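Local coordinates for TfuA domain-containing protein (Methanosarcina acetivorans, PDB 6XP8) that takes part in the thioamidation of peptide backbones, probably as a partner of a YcaO enzyme, at residues A3-G8 with E208-L213; K17-A22 with D202-L207; K35-G40 with L63-A68. All coordinates share one frame; numbering follows the deposited sequence.

Contact 1: residues A3-G8 with E208-L213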
ATOM      1  N   ALA A   3       2.150  17.182  12.007  1.00 21.09           N
ATOM      2  CA  ALA A   3       2.026  16.232  10.899  1.00 19.44           C
ATOM      3  C   ALA A   3       0.595  15.761  10.683  1.00 18.38           C
ATOM      4  O   ALA A   3      -0.158  15.561  11.641  1.00 17.61           O
ATOM      5  CB  ALA A   3       2.937  15.037  11.109  1.00 19.50           C
ATOM      6  N   VAL A   4       0.242  15.592   9.411  1.00 17.60           N
ATOM      7  CA  VAL A   4      -1.014  14.966   8.997  1.00 17.02           C
ATOM      8  C   VAL A   4      -0.697  13.729   8.140  1.00 16.74           C
ATOM      9  O   VAL A   4       0.150  13.788   7.245  1.00 16.62           O
ATOM     10  CB  VAL A   4      -1.980  15.985   8.315  1.00 17.39           C
ATOM     11  CG1 VAL A   4      -1.360  16.636   7.082  1.00 17.09           C
ATOM     12  CG2 VAL A   4      -3.322  15.348   7.984  1.00 17.15           C
ATOM     13  N   ILE A   5      -1.351  12.610   8.456  1.00 16.30           N
ATOM     14  CA  ILE A   5      -1.121  11.329   7.761  1.00 15.99           C
ATOM     15  C   ILE A   5      -2.422  10.778   7.194  1.00 15.15           C
ATOM     16  O   ILE A   5      -3.405  10.615   7.917  1.00 14.95           O
ATOM     17  CB  ILE A   5      -0.489  10.252   8.692  1.00 16.67           C
ATOM     18  CG1 ILE A   5       0.736  10.784   9.448  1.00 17.54           C
ATOM     19  CG2 ILE A   5      -0.186   8.959   7.934  1.00 17.04           C
ATOM     20  CD1 ILE A   5       1.935  11.100   8.585  1.00 18.56           C
ATOM     21  N   PHE A   6      -2.413  10.480   5.898  1.00 14.28           N
ATOM     22  CA  PHE A   6      -3.569   9.891   5.233  1.00 14.04           C
ATOM     23  C   PHE A   6      -3.367   8.388   5.133  1.00 13.95           C
ATOM     24  O   PHE A   6      -2.527   7.921   4.358  1.00 13.72           O
ATOM     25  CB  PHE A   6      -3.776  10.527   3.857  1.00 13.74           C
ATOM     26  CG  PHE A   6      -4.004  12.014   3.913  1.00 13.74           C
ATOM     27  CD1 PHE A   6      -5.292  12.526   4.064  1.00 13.75           C
ATOM     28  CD2 PHE A   6      -2.932  12.904   3.829  1.00 13.75           C
ATOM     29  CE1 PHE A   6      -5.509  13.900   4.126  1.00 13.70           C
ATOM     30  CE2 PHE A   6      -3.142  14.279   3.904  1.00 13.88           C
ATOM     31  CZ  PHE A   6      -4.436  14.776   4.044  1.00 13.90           C
ATOM     32  N   THR A   7      -4.123   7.642   5.943  1.00 14.05           N
ATOM     33  CA  THR A   7      -4.005   6.176   6.021  1.00 14.48           C
ATOM     34  C   THR A   7      -5.317   5.539   6.527  1.00 14.98           C
ATOM     35  O   THR A   7      -6.361   6.202   6.535  1.00 16.06           O
ATOM     36  CB  THR A   7      -2.715   5.718   6.783  1.00 14.20           C
ATOM     37  OG1 THR A   7      -2.445   4.338   6.506  1.00 13.89           O
ATOM     38  CG2 THR A   7      -2.792   5.947   8.294  1.00 14.13           C
ATOM     39  N   GLY A   8      -5.269   4.265   6.915  1.00 15.54           N
ATOM     40  CA  GLY A   8      -6.459   3.536   7.340  1.00 15.82           C
ATOM     41  C   GLY A   8      -6.543   2.158   6.723  1.00 16.08           C
ATOM     42  O   GLY A   8      -7.054   1.230   7.359  1.00 16.23           O
ATOM     43  N   GLU A 208       7.693   6.451  10.449  1.00 15.85           N
ATOM     44  CA  GLU A 208       9.014   6.677  11.042  1.00 17.12           C
ATOM     45  C   GLU A 208       9.769   7.807  10.341  1.00 17.10           C
ATOM     46  O   GLU A 208      10.472   8.574  11.001  1.00 17.20           O
ATOM     47  CB  GLU A 208       9.815   5.368  11.105  1.00 18.77           C
ATOM     48  CG  GLU A 208       9.187   4.379  12.091  1.00 21.13           C
ATOM     49  CD  GLU A 208       9.802   2.988  12.113  1.00 22.70           C
ATOM     50  OE1 GLU A 208      10.323   2.505  11.083  1.00 23.68           O
ATOM     51  OE2 GLU A 208       9.729   2.352  13.189  1.00 24.32           O
ATOM     52  N   THR A 209       9.595   7.918   9.020  1.00 16.45           N
ATOM     53  CA  THR A 209      10.169   9.020   8.223  1.00 16.97           C
ATOM     54  C   THR A 209       9.529  10.365   8.589  1.00 16.93           C
ATOM     55  O   THR A 209      10.241  11.362   8.789  1.00 17.11           O
ATOM     56  CB  THR A 209      10.068   8.744   6.700  1.00 17.27           C
ATOM     57  OG1 THR A 209      10.779   7.542   6.400  1.00 18.46           O
ATOM     58  CG2 THR A 209      10.680   9.876   5.879  1.00 17.31           C
ATOM     59  N   VAL A 210       8.198  10.378   8.686  1.00 16.77           N
ATOM     60  CA  VAL A 210       7.451  11.570   9.111  1.00 17.31           C
ATOM     61  C   VAL A 210       7.899  11.997  10.519  1.00 17.79           C
ATOM     62  O   VAL A 210       8.158  13.180  10.756  1.00 17.93           O
ATOM     63  CB  VAL A 210       5.916  11.361   9.020  1.00 16.75           C
ATOM     64  CG1 VAL A 210       5.163  12.520   9.653  1.00 16.65           C
ATOM     65  CG2 VAL A 210       5.484  11.203   7.566  1.00 16.80           C
ATOM     66  N   LYS A 211       8.021  11.022  11.424  1.00 18.88           N
ATOM     67  CA  LYS A 211       8.543  11.244  12.777  1.00 19.92           C
ATOM     68  C   LYS A 211       9.866  12.019  12.754  1.00 20.77           C
ATOM     69  O   LYS A 211      10.012  13.017  13.465  1.00 21.55           O
ATOM     70  CB  LYS A 211       8.715   9.909  13.512  1.00 20.64           C
ATOM     71  CG  LYS A 211       9.023  10.027  15.001  1.00 21.65           C
ATOM     72  CD  LYS A 211       9.283   8.666  15.635  1.00 22.50           C
ATOM     73  CE  LYS A 211       8.001   7.879  15.854  1.00 23.32           C
ATOM     74  NZ  LYS A 211       8.248   6.511  16.398  1.00 24.31           N
ATOM     75  N   LYS A 212      10.803  11.568  11.919  1.00 21.34           N
ATOM     76  CA  LYS A 212      12.123  12.196  11.786  1.00 22.43           C
ATOM     77  C   LYS A 212      12.052  13.622  11.254  1.00 22.36           C
ATOM     78  O   LYS A 212      12.747  14.507  11.763  1.00 22.65           O
ATOM     79  CB  LYS A 212      13.054  11.344  10.917  1.00 24.12           C
ATOM     80  CG  LYS A 212      13.553  10.097  11.623  1.00 26.30           C
ATOM     81  CD  LYS A 212      14.745   9.469  10.919  1.00 27.30           C
ATOM     82  CE  LYS A 212      15.310   8.313  11.736  1.00 28.68           C
ATOM     83  NZ  LYS A 212      15.927   8.745  13.026  1.00 29.94           N
ATOM     84  N   LEU A 213      11.203  13.848  10.252  1.00 21.91           N
ATOM     85  CA  LEU A 213      11.085  15.177   9.638  1.00 22.45           C
ATOM     86  C   LEU A 213      10.429  16.213  10.551  1.00 23.10           C
ATOM     87  O   LEU A 213      10.790  17.395  10.496  1.00 23.05           O
ATOM     88  CB  LEU A 213      10.380  15.116   8.274  1.00 21.97           C
ATOM     89  CG  LEU A 213      11.108  14.442   7.103  1.00 22.41           C
ATOM     90  CD1 LEU A 213      10.214  14.434   5.876  1.00 22.98           C
ATOM     91  CD2 LEU A 213      12.450  15.089   6.765  1.00 23.18           C
TER

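Contact 2: residues K17-A22 with D202-L207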
ATOM      1  N   LYS A  17      -1.394   5.241  15.467  1.00 27.58           N
ATOM      2  CA  LYS A  17      -1.422   6.235  16.561  1.00 29.77           C
ATOM      3  C   LYS A  17      -0.425   5.982  17.674  1.00 30.90           C
ATOM      4  O   LYS A  17       0.075   6.927  18.297  1.00 31.95           O
ATOM      5  CB  LYS A  17      -2.816   6.309  17.181  1.00 30.79           C
ATOM      6  CG  LYS A  17      -3.656   7.450  16.661  1.00 32.12           C
ATOM      7  CD  LYS A  17      -5.123   7.269  17.013  1.00 33.61           C
ATOM      8  CE  LYS A  17      -5.833   8.611  17.122  1.00 34.90           C
ATOM      9  NZ  LYS A  17      -5.801   9.427  15.874  1.00 35.29           N
ATOM     10  N   LYS A  18      -0.160   4.704  17.924  1.00 30.71           N
ATOM     11  CA  LYS A  18       0.758   4.275  18.969  1.00 31.47           C
ATOM     12  C   LYS A  18       2.203   4.505  18.538  1.00 30.57           C
ATOM     13  O   LYS A  18       3.044   4.858  19.368  1.00 31.29           O
ATOM     14  CB  LYS A  18       0.517   2.804  19.312  1.00 32.60           C
ATOM     15  CG  LYS A  18      -0.879   2.507  19.849  1.00 33.70           C
ATOM     16  CD  LYS A  18      -1.222   1.036  19.667  1.00 34.79           C
ATOM     17  CE  LYS A  18      -2.572   0.687  20.266  1.00 35.21           C
ATOM     18  NZ  LYS A  18      -2.762  -0.790  20.308  1.00 35.28           N
ATOM     19  N   ILE A  19       2.462   4.318  17.239  1.00 28.46           N
ATOM     20  CA  ILE A  19       3.788   4.492  16.621  1.00 27.02           C
ATOM     21  C   ILE A  19       4.154   5.979  16.503  1.00 25.85           C
ATOM     22  O   ILE A  19       5.275   6.371  16.828  1.00 25.06           O
ATOM     23  CB  ILE A  19       3.868   3.773  15.246  1.00 27.03           C
ATOM     24  CG1 ILE A  19       3.710   2.256  15.434  1.00 27.45           C
ATOM     25  CG2 ILE A  19       5.177   4.084  14.514  1.00 26.51           C
ATOM     26  CD1 ILE A  19       3.223   1.511  14.210  1.00 26.95           C
ATOM     27  N   LEU A  20       3.203   6.794  16.052  1.00 24.40           N
ATOM     28  CA  LEU A  20       3.404   8.236  15.945  1.00 23.70           C
ATOM     29  C   LEU A  20       2.123   8.991  16.266  1.00 22.85           C
ATOM     30  O   LEU A  20       1.097   8.761  15.627  1.00 22.29           O
ATOM     31  CB  LEU A  20       3.901   8.603  14.536  1.00 24.20           C
ATOM     32  CG  LEU A  20       4.080  10.084  14.162  1.00 24.45           C
ATOM     33  CD1 LEU A  20       5.277  10.702  14.874  1.00 25.04           C
ATOM     34  CD2 LEU A  20       4.211  10.234  12.655  1.00 24.67           C
ATOM     35  N   ARG A  21       2.182   9.883  17.256  1.00 23.03           N
ATOM     36  CA  ARG A  21       1.081  10.821  17.484  1.00 23.07           C
ATOM     37  C   ARG A  21       1.104  11.850  16.362  1.00 21.90           C
ATOM     38  O   ARG A  21       2.059  12.615  16.218  1.00 22.09           O
ATOM     39  CB  ARG A  21       1.142  11.503  18.865  1.00 25.06           C
ATOM     40  CG  ARG A  21       0.026  12.526  19.081  1.00 26.57           C
ATOM     41  CD  ARG A  21       0.246  13.429  20.291  1.00 28.70           C
ATOM     42  NE  ARG A  21      -0.445  12.926  21.475  1.00 30.50           N
ATOM     43  CZ  ARG A  21      -1.353  13.592  22.188  1.00 30.96           C
ATOM     44  NH1 ARG A  21      -1.714  14.833  21.873  1.00 30.95           N
ATOM     45  NH2 ARG A  21      -1.898  13.008  23.245  1.00 32.59           N
ATOM     46  N   ALA A  22       0.045  11.824  15.559  1.00 21.45           N
ATOM     47  CA  ALA A  22      -0.150  12.739  14.445  1.00 20.30           C
ATOM     48  C   ALA A  22      -1.646  12.905  14.214  1.00 19.51           C
ATOM     49  O   ALA A  22      -2.462  12.230  14.853  1.00 18.72           O
ATOM     50  CB  ALA A  22       0.527  12.200  13.189  1.00 20.10           C
ATOM     51  N   ASP A 202       5.772  -1.062   4.883  1.00 13.78           N
ATOM     52  CA  ASP A 202       6.077   0.207   4.234  1.00 13.93           C
ATOM     53  C   ASP A 202       5.374   1.372   4.912  1.00 13.61           C
ATOM     54  O   ASP A 202       5.969   2.448   5.039  1.00 13.41           O
ATOM     55  CB  ASP A 202       5.691   0.169   2.761  1.00 14.27           C
ATOM     56  CG  ASP A 202       6.729  -0.495   1.893  1.00 14.81           C
ATOM     57  OD1 ASP A 202       7.697  -1.116   2.406  1.00 15.87           O
ATOM     58  OD2 ASP A 202       6.559  -0.387   0.666  1.00 15.27           O
ATOM     59  N   ALA A 203       4.118   1.160   5.320  1.00 13.29           N
ATOM     60  CA  ALA A 203       3.337   2.173   6.053  1.00 13.45           C
ATOM     61  C   ALA A 203       4.044   2.609   7.337  1.00 13.37           C
ATOM     62  O   ALA A 203       4.139   3.802   7.621  1.00 13.54           O
ATOM     63  CB  ALA A 203       1.931   1.668   6.358  1.00 13.48           C
ATOM     64  N   VAL A 204       4.548   1.638   8.095  1.00 13.31           N
ATOM     65  CA  VAL A 204       5.344   1.913   9.295  1.00 13.45           C
ATOM     66  C   VAL A 204       6.593   2.749   8.971  1.00 13.46           C
ATOM     67  O   VAL A 204       6.903   3.702   9.688  1.00 13.40           O
ATOM     68  CB  VAL A 204       5.649   0.617  10.082  1.00 13.46           C
ATOM     69  CG1 VAL A 204       6.632   0.865  11.221  1.00 14.04           C
ATOM     70  CG2 VAL A 204       4.352   0.062  10.652  1.00 13.60           C
ATOM     71  N   LEU A 205       7.267   2.420   7.866  1.00 13.56           N
ATOM     72  CA  LEU A 205       8.402   3.218   7.393  1.00 13.60           C
ATOM     73  C   LEU A 205       8.038   4.674   7.084  1.00 13.51           C
ATOM     74  O   LEU A 205       8.829   5.569   7.377  1.00 13.86           O
ATOM     75  CB  LEU A 205       9.099   2.555   6.196  1.00 13.99           C
ATOM     76  CG  LEU A 205       9.924   1.282   6.420  1.00 14.51           C
ATOM     77  CD1 LEU A 205      10.462   0.792   5.085  1.00 15.18           C
ATOM     78  CD2 LEU A 205      11.053   1.493   7.419  1.00 15.21           C
ATOM     79  N   VAL A 206       6.844   4.905   6.529  1.00 13.32           N
ATOM     80  CA  VAL A 206       6.350   6.274   6.285  1.00 13.36           C
ATOM     81  C   VAL A 206       6.202   7.020   7.615  1.00 13.63           C
ATOM     82  O   VAL A 206       6.671   8.154   7.750  1.00 14.23           O
ATOM     83  CB  VAL A 206       5.029   6.305   5.475  1.00 13.00           C
ATOM     84  CG1 VAL A 206       4.516   7.729   5.321  1.00 13.08           C
ATOM     85  CG2 VAL A 206       5.228   5.672   4.107  1.00 13.12           C
ATOM     86  N   LEU A 207       5.575   6.360   8.589  1.00 14.01           N
ATOM     87  CA  LEU A 207       5.372   6.924   9.930  1.00 14.47           C
ATOM     88  C   LEU A 207       6.692   7.320  10.577  1.00 14.96           C
ATOM     89  O   LEU A 207       6.807   8.410  11.139  1.00 15.20           O
ATOM     90  CB  LEU A 207       4.607   5.941  10.822  1.00 14.53           C
ATOM     91  CG  LEU A 207       3.181   5.558  10.406  1.00 14.41           C
ATOM     92  CD1 LEU A 207       2.614   4.594  11.428  1.00 14.57           C
ATOM     93  CD2 LEU A 207       2.258   6.769  10.224  1.00 14.59           C
TER

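Contact 3: residues K35-G40 with L63-A68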
ATOM      1  N   LYS A  35      -6.098  22.118   2.499  1.00 20.12           N
ATOM      2  CA  LYS A  35      -6.695  22.463   3.803  1.00 20.73           C
ATOM      3  C   LYS A  35      -5.641  22.444   4.912  1.00 20.21           C
ATOM      4  O   LYS A  35      -5.570  23.364   5.733  1.00 20.41           O
ATOM      5  CB  LYS A  35      -7.849  21.511   4.158  1.00 21.77           C
ATOM      6  CG  LYS A  35      -8.684  21.953   5.358  1.00 23.46           C
ATOM      7  CD  LYS A  35      -9.662  20.877   5.809  1.00 24.53           C
ATOM      8  CE  LYS A  35     -10.509  21.361   6.979  1.00 25.70           C
ATOM      9  NZ  LYS A  35     -11.385  20.283   7.530  1.00 27.13           N
ATOM     10  N   PHE A  36      -4.818  21.399   4.910  1.00 19.95           N
ATOM     11  CA  PHE A  36      -3.787  21.209   5.929  1.00 19.84           C
ATOM     12  C   PHE A  36      -2.569  22.105   5.720  1.00 20.12           C
ATOM     13  O   PHE A  36      -1.982  22.587   6.692  1.00 20.18           O
ATOM     14  CB  PHE A  36      -3.423  19.726   6.047  1.00 19.53           C
ATOM     15  CG  PHE A  36      -4.580  18.875   6.479  1.00 19.12           C
ATOM     16  CD1 PHE A  36      -4.965  18.827   7.826  1.00 19.35           C
ATOM     17  CD2 PHE A  36      -5.331  18.169   5.538  1.00 18.78           C
ATOM     18  CE1 PHE A  36      -6.056  18.064   8.226  1.00 18.86           C
ATOM     19  CE2 PHE A  36      -6.425  17.403   5.933  1.00 19.03           C
ATOM     20  CZ  PHE A  36      -6.787  17.355   7.275  1.00 18.92           C
ATOM     21  N   VAL A  37      -2.220  22.344   4.456  1.00 20.06           N
ATOM     22  CA  VAL A  37      -1.200  23.340   4.081  1.00 20.94           C
ATOM     23  C   VAL A  37      -1.580  24.722   4.633  1.00 22.08           C
ATOM     24  O   VAL A  37      -0.743  25.399   5.239  1.00 22.82           O
ATOM     25  CB  VAL A  37      -0.970  23.385   2.545  1.00 20.71           C
ATOM     26  CG1 VAL A  37       0.015  24.483   2.142  1.00 20.42           C
ATOM     27  CG2 VAL A  37      -0.477  22.035   2.038  1.00 20.67           C
ATOM     28  N   GLN A  38      -2.845  25.112   4.449  1.00 22.86           N
ATOM     29  CA  GLN A  38      -3.340  26.419   4.906  1.00 24.89           C
ATOM     30  C   GLN A  38      -3.495  26.522   6.425  1.00 25.20           C
ATOM     31  O   GLN A  38      -3.445  27.622   6.978  1.00 26.28           O
ATOM     32  CB  GLN A  38      -4.646  26.808   4.193  1.00 25.67           C
ATOM     33  CG  GLN A  38      -4.513  27.070   2.692  1.00 27.73           C
ATOM     34  CD  GLN A  38      -3.530  28.176   2.330  1.00 29.36           C
ATOM     35  OE1 GLN A  38      -3.490  29.233   2.964  1.00 31.08           O
ATOM     36  NE2 GLN A  38      -2.744  27.940   1.288  1.00 30.42           N
ATOM     37  N   GLN A  39      -3.667  25.379   7.090  1.00 25.88           N
ATOM     38  CA  GLN A  39      -3.721  25.308   8.558  1.00 26.16           C
ATOM     39  C   GLN A  39      -2.332  25.376   9.211  1.00 26.26           C
ATOM     40  O   GLN A  39      -2.223  25.445  10.441  1.00 26.90           O
ATOM     41  CB  GLN A  39      -4.471  24.048   9.015  1.00 27.20           C
ATOM     42  CG  GLN A  39      -5.991  24.158   8.958  1.00 28.07           C
ATOM     43  CD  GLN A  39      -6.716  22.902   9.423  1.00 29.38           C
ATOM     44  OE1 GLN A  39      -6.105  21.944   9.902  1.00 31.24           O
ATOM     45  NE2 GLN A  39      -8.036  22.905   9.288  1.00 29.50           N
ATOM     46  N   GLY A  40      -1.282  25.355   8.386  1.00 25.22           N
ATOM     47  CA  GLY A  40       0.100  25.485   8.853  1.00 24.64           C
ATOM     48  C   GLY A  40       0.856  24.198   9.146  1.00 24.08           C
ATOM     49  O   GLY A  40       1.905  24.238   9.794  1.00 23.27           O
ATOM     50  N   LEU A  63       2.575  19.215  -5.479  1.00 17.94           N
ATOM     51  CA  LEU A  63       3.506  20.289  -5.846  1.00 19.06           C
ATOM     52  C   LEU A  63       3.234  21.609  -5.126  1.00 19.39           C
ATOM     53  O   LEU A  63       4.184  22.300  -4.741  1.00 19.62           O
ATOM     54  CB  LEU A  63       3.548  20.493  -7.366  1.00 19.93           C
ATOM     55  CG  LEU A  63       4.156  19.363  -8.209  1.00 20.64           C
ATOM     56  CD1 LEU A  63       3.901  19.601  -9.692  1.00 21.51           C
ATOM     57  CD2 LEU A  63       5.643  19.176  -7.941  1.00 21.52           C
ATOM     58  N   SER A  64       1.953  21.945  -4.937  1.00 19.17           N
ATOM     59  CA  SER A  64       1.556  23.137  -4.174  1.00 19.58           C
ATOM     60  C   SER A  64       2.070  23.065  -2.732  1.00 19.37           C
ATOM     61  O   SER A  64       2.668  24.028  -2.228  1.00 18.99           O
ATOM     62  CB  SER A  64       0.033  23.334  -4.198  1.00 20.08           C
ATOM     63  OG  SER A  64      -0.339  24.497  -3.475  1.00 21.45           O
ATOM     64  N   ALA A  65       1.849  21.915  -2.090  1.00 18.76           N
ATOM     65  CA  ALA A  65       2.335  21.654  -0.732  1.00 18.56           C
ATOM     66  C   ALA A  65       3.859  21.791  -0.623  1.00 18.44           C
ATOM     67  O   ALA A  65       4.358  22.446   0.299  1.00 18.79           O
ATOM     68  CB  ALA A  65       1.873  20.277  -0.255  1.00 18.31           C
ATOM     69  N   LEU A  66       4.577  21.197  -1.577  1.00 18.49           N
ATOM     70  CA  LEU A  66       6.043  21.257  -1.626  1.00 18.87           C
ATOM     71  C   LEU A  66       6.557  22.688  -1.803  1.00 20.04           C
ATOM     72  O   LEU A  66       7.516  23.086  -1.135  1.00 19.88           O
ATOM     73  CB  LEU A  66       6.598  20.345  -2.731  1.00 18.33           C
ATOM     74  CG  LEU A  66       6.428  18.826  -2.559  1.00 18.05           C
ATOM     75  CD1 LEU A  66       6.657  18.121  -3.882  1.00 17.95           C
ATOM     76  CD2 LEU A  66       7.344  18.265  -1.473  1.00 18.35           C
ATOM     77  N   ASN A  67       5.899  23.445  -2.685  1.00 21.28           N
ATOM     78  CA  ASN A  67       6.247  24.850  -2.952  1.00 22.59           C
ATOM     79  C   ASN A  67       5.979  25.769  -1.757  1.00 21.97           C
ATOM     80  O   ASN A  67       6.618  26.817  -1.628  1.00 22.70           O
ATOM     81  CB  ASN A  67       5.502  25.378  -4.190  1.00 24.16           C
ATOM     82  CG  ASN A  67       5.954  24.722  -5.486  1.00 25.69           C
ATOM     83  OD1 ASN A  67       7.064  24.193  -5.592  1.00 27.57           O
ATOM     84  ND2 ASN A  67       5.085  24.763  -6.490  1.00 26.56           N
ATOM     85  N   ALA A  68       5.038  25.374  -0.897  1.00 21.48           N
ATOM     86  CA  ALA A  68       4.710  26.105   0.331  1.00 21.23           C
ATOM     87  C   ALA A  68       5.607  25.731   1.523  1.00 20.98           C
ATOM     88  O   ALA A  68       5.404  26.227   2.636  1.00 21.41           O
ATOM     89  CB  ALA A  68       3.239  25.909   0.684  1.00 21.58           C
TER

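Contact 1: residues A3-G8 with E208-L213
This is a buried, purely apolar contact in a three-layer alpha/beta fold, where strand 3-6 of the parallel sheet meets Val210 of the C-terminal helix 198-215. The strand order 2-1-3-4-5 is that of flavodoxin-like folds, and strand 3-6 is an inner strand, with 23-25 to one side and 43-46 to the other. Side chains alternate along it: Ala3 and Ile5 point toward the helix, while Val4 points away from it, to the other face of the sheet. Across the interface Ile5 and Val210 meet tip to tip. The branch CG1 of Ile5 lies anti to its own carbonyl carbon (chi1 -50°) and heads off toward the helix; CD1 at its end meets the fork of the valine, 3.7 Å from Val210 CG1 and equally 3.7 Å from Val210 CG2. The two residue types complement each other, valine offering a short, rigid fork and isoleucine the one further carbon that reaches it. Ala3 is small, which lets the helix backbone come near the start of the strand; the CA atoms of Ala3 and Val210 are 7.4 Å apart. Val43 of the adjacent strand and Val73 of the strand beyond it also touch Val210, so it packs over several strands at once. One methyl is shared by both strand residues: Val210 CG1, already against Ile5, also lies 3.7 Å from Ala3 CB.

Contact 2: residues K17-A22 with D202-L207
Ile19 and Leu207 cross at about a right angle where the weakly bonded last turn of helix 13-19, the first helix of this flavodoxin-like alpha/beta fold, lies beside the C-terminal helix 198-215. Both helices pack on the same face of the sheet, and the contact is the apolar seam between them. Ile19 also crosses Val204 at about a right angle, so its two branches serve two residues one helical turn apart. With CG1 beside the backbone N (chi1 -64°), Ile19 CG2 falls anti to that N and comes 4.0 Å from Leu207 CD1, slightly farther from Leu207 CB. The longer branch ends in CD1, which rests 4.0 Å from Val204 CG2 and 4.2 Å from Leu207 CD1. An isoleucine suits this place because one residue supplies a short arm for Leu207 and a longer one that reaches Val204 while still brushing Leu207. With an alanine in place of Ile19, a gap would probably open beside Leu207 CD1, and Val204 CG2 would lose the methyl packed on it.

At Leu20 the chain is extended, and the side chain still points toward helix 198-215, where it also packs on Val210 and Lys211. The backbone here meets a positive charge, as Ile19 O accepts a hydrogen bond from Lys211 NZ, which may offset the negative charge of the carbonyl end. Leu207 in turn reaches inward to Ile5 and Tyr24, linking the seam to the sheet. Within residues 202-207, Leu20 touches backbone: with CG anti to its own N (chi1 175°), its methyl CD2 comes to 3.5 Å from Leu207 O.

Contact 3: residues K35-G40 with L63-A68
Two successive crossover helices of the parallel alpha/beta fold, 33-38 and 59-67, pack side by side here through their last turns, on the face of the sheet that Val4 looks toward. Strand 43-46 lies between them in the sequence, and its Ile44 touches both Val37 and Ala65 from the sheet side, so the sheet, the first helix and the second helix meet around one valine. Val37 carries the contact from its side. Its CG1 is anti to the backbone N (chi1 176°), and the two methyls are thereby parted toward different partners: CG2 packs 3.7 Å from Ala65 CB and 4.0 Å from Ala65 CA, whereas CG1 turns to the residue that follows the second helix.

Alanine suits position 65 because a lone methyl lets the valine reach the helix backbone itself; the CA atoms of Val37 and Ala65 are 6.2 Å apart, a close approach for two helices. Valine fits opposite, short and branched, filling the space between the helices without the reach of a longer chain. On the solvent side a polar link supplements the packing, for Glu34 bridges the helices, with OE2 bonded to Ser64 OG of the second and OE1 to Gln38 NE2 of its own.

The first helix stops just past the contact in a Schellman motif. Gly40, with phi of 93°, has backbone angles that would press a side chain against the preceding carbonyl O, and its N bonds back to Val37 O at 3.2 Å. The second helix closes with Ala68 N bonded to Ser64 O at 3.0 Å, and Ala68 CB then lies 3.8 Å from Val37 CG1.

How the contacts relate
Contacts 1 and 2 form one continuous apolar packing region between strand 3-6, the last turn of helix 13-19 and helix 198-215; their centres are only 6 Å apart. Leu20 CD2 comes 3.9 Å from Val210 CG1, so the leucine of contact 2 extends the methyl cluster of contact 1. Contact 3 lies across the sheet from them, its centre 15 Å from that of contact 1, yet it touches strand 3-6 through Phe36: the ring's CE2 is 3.8 Å from Phe6 CZ. Contacts 2 and 3 do not meet, with nearest atoms about 9 Å apart. Along the chain, contact 3 nests inside contact 2, and contact 2 inside contact 1, whose closure brings the C-terminal helix back onto the first strand.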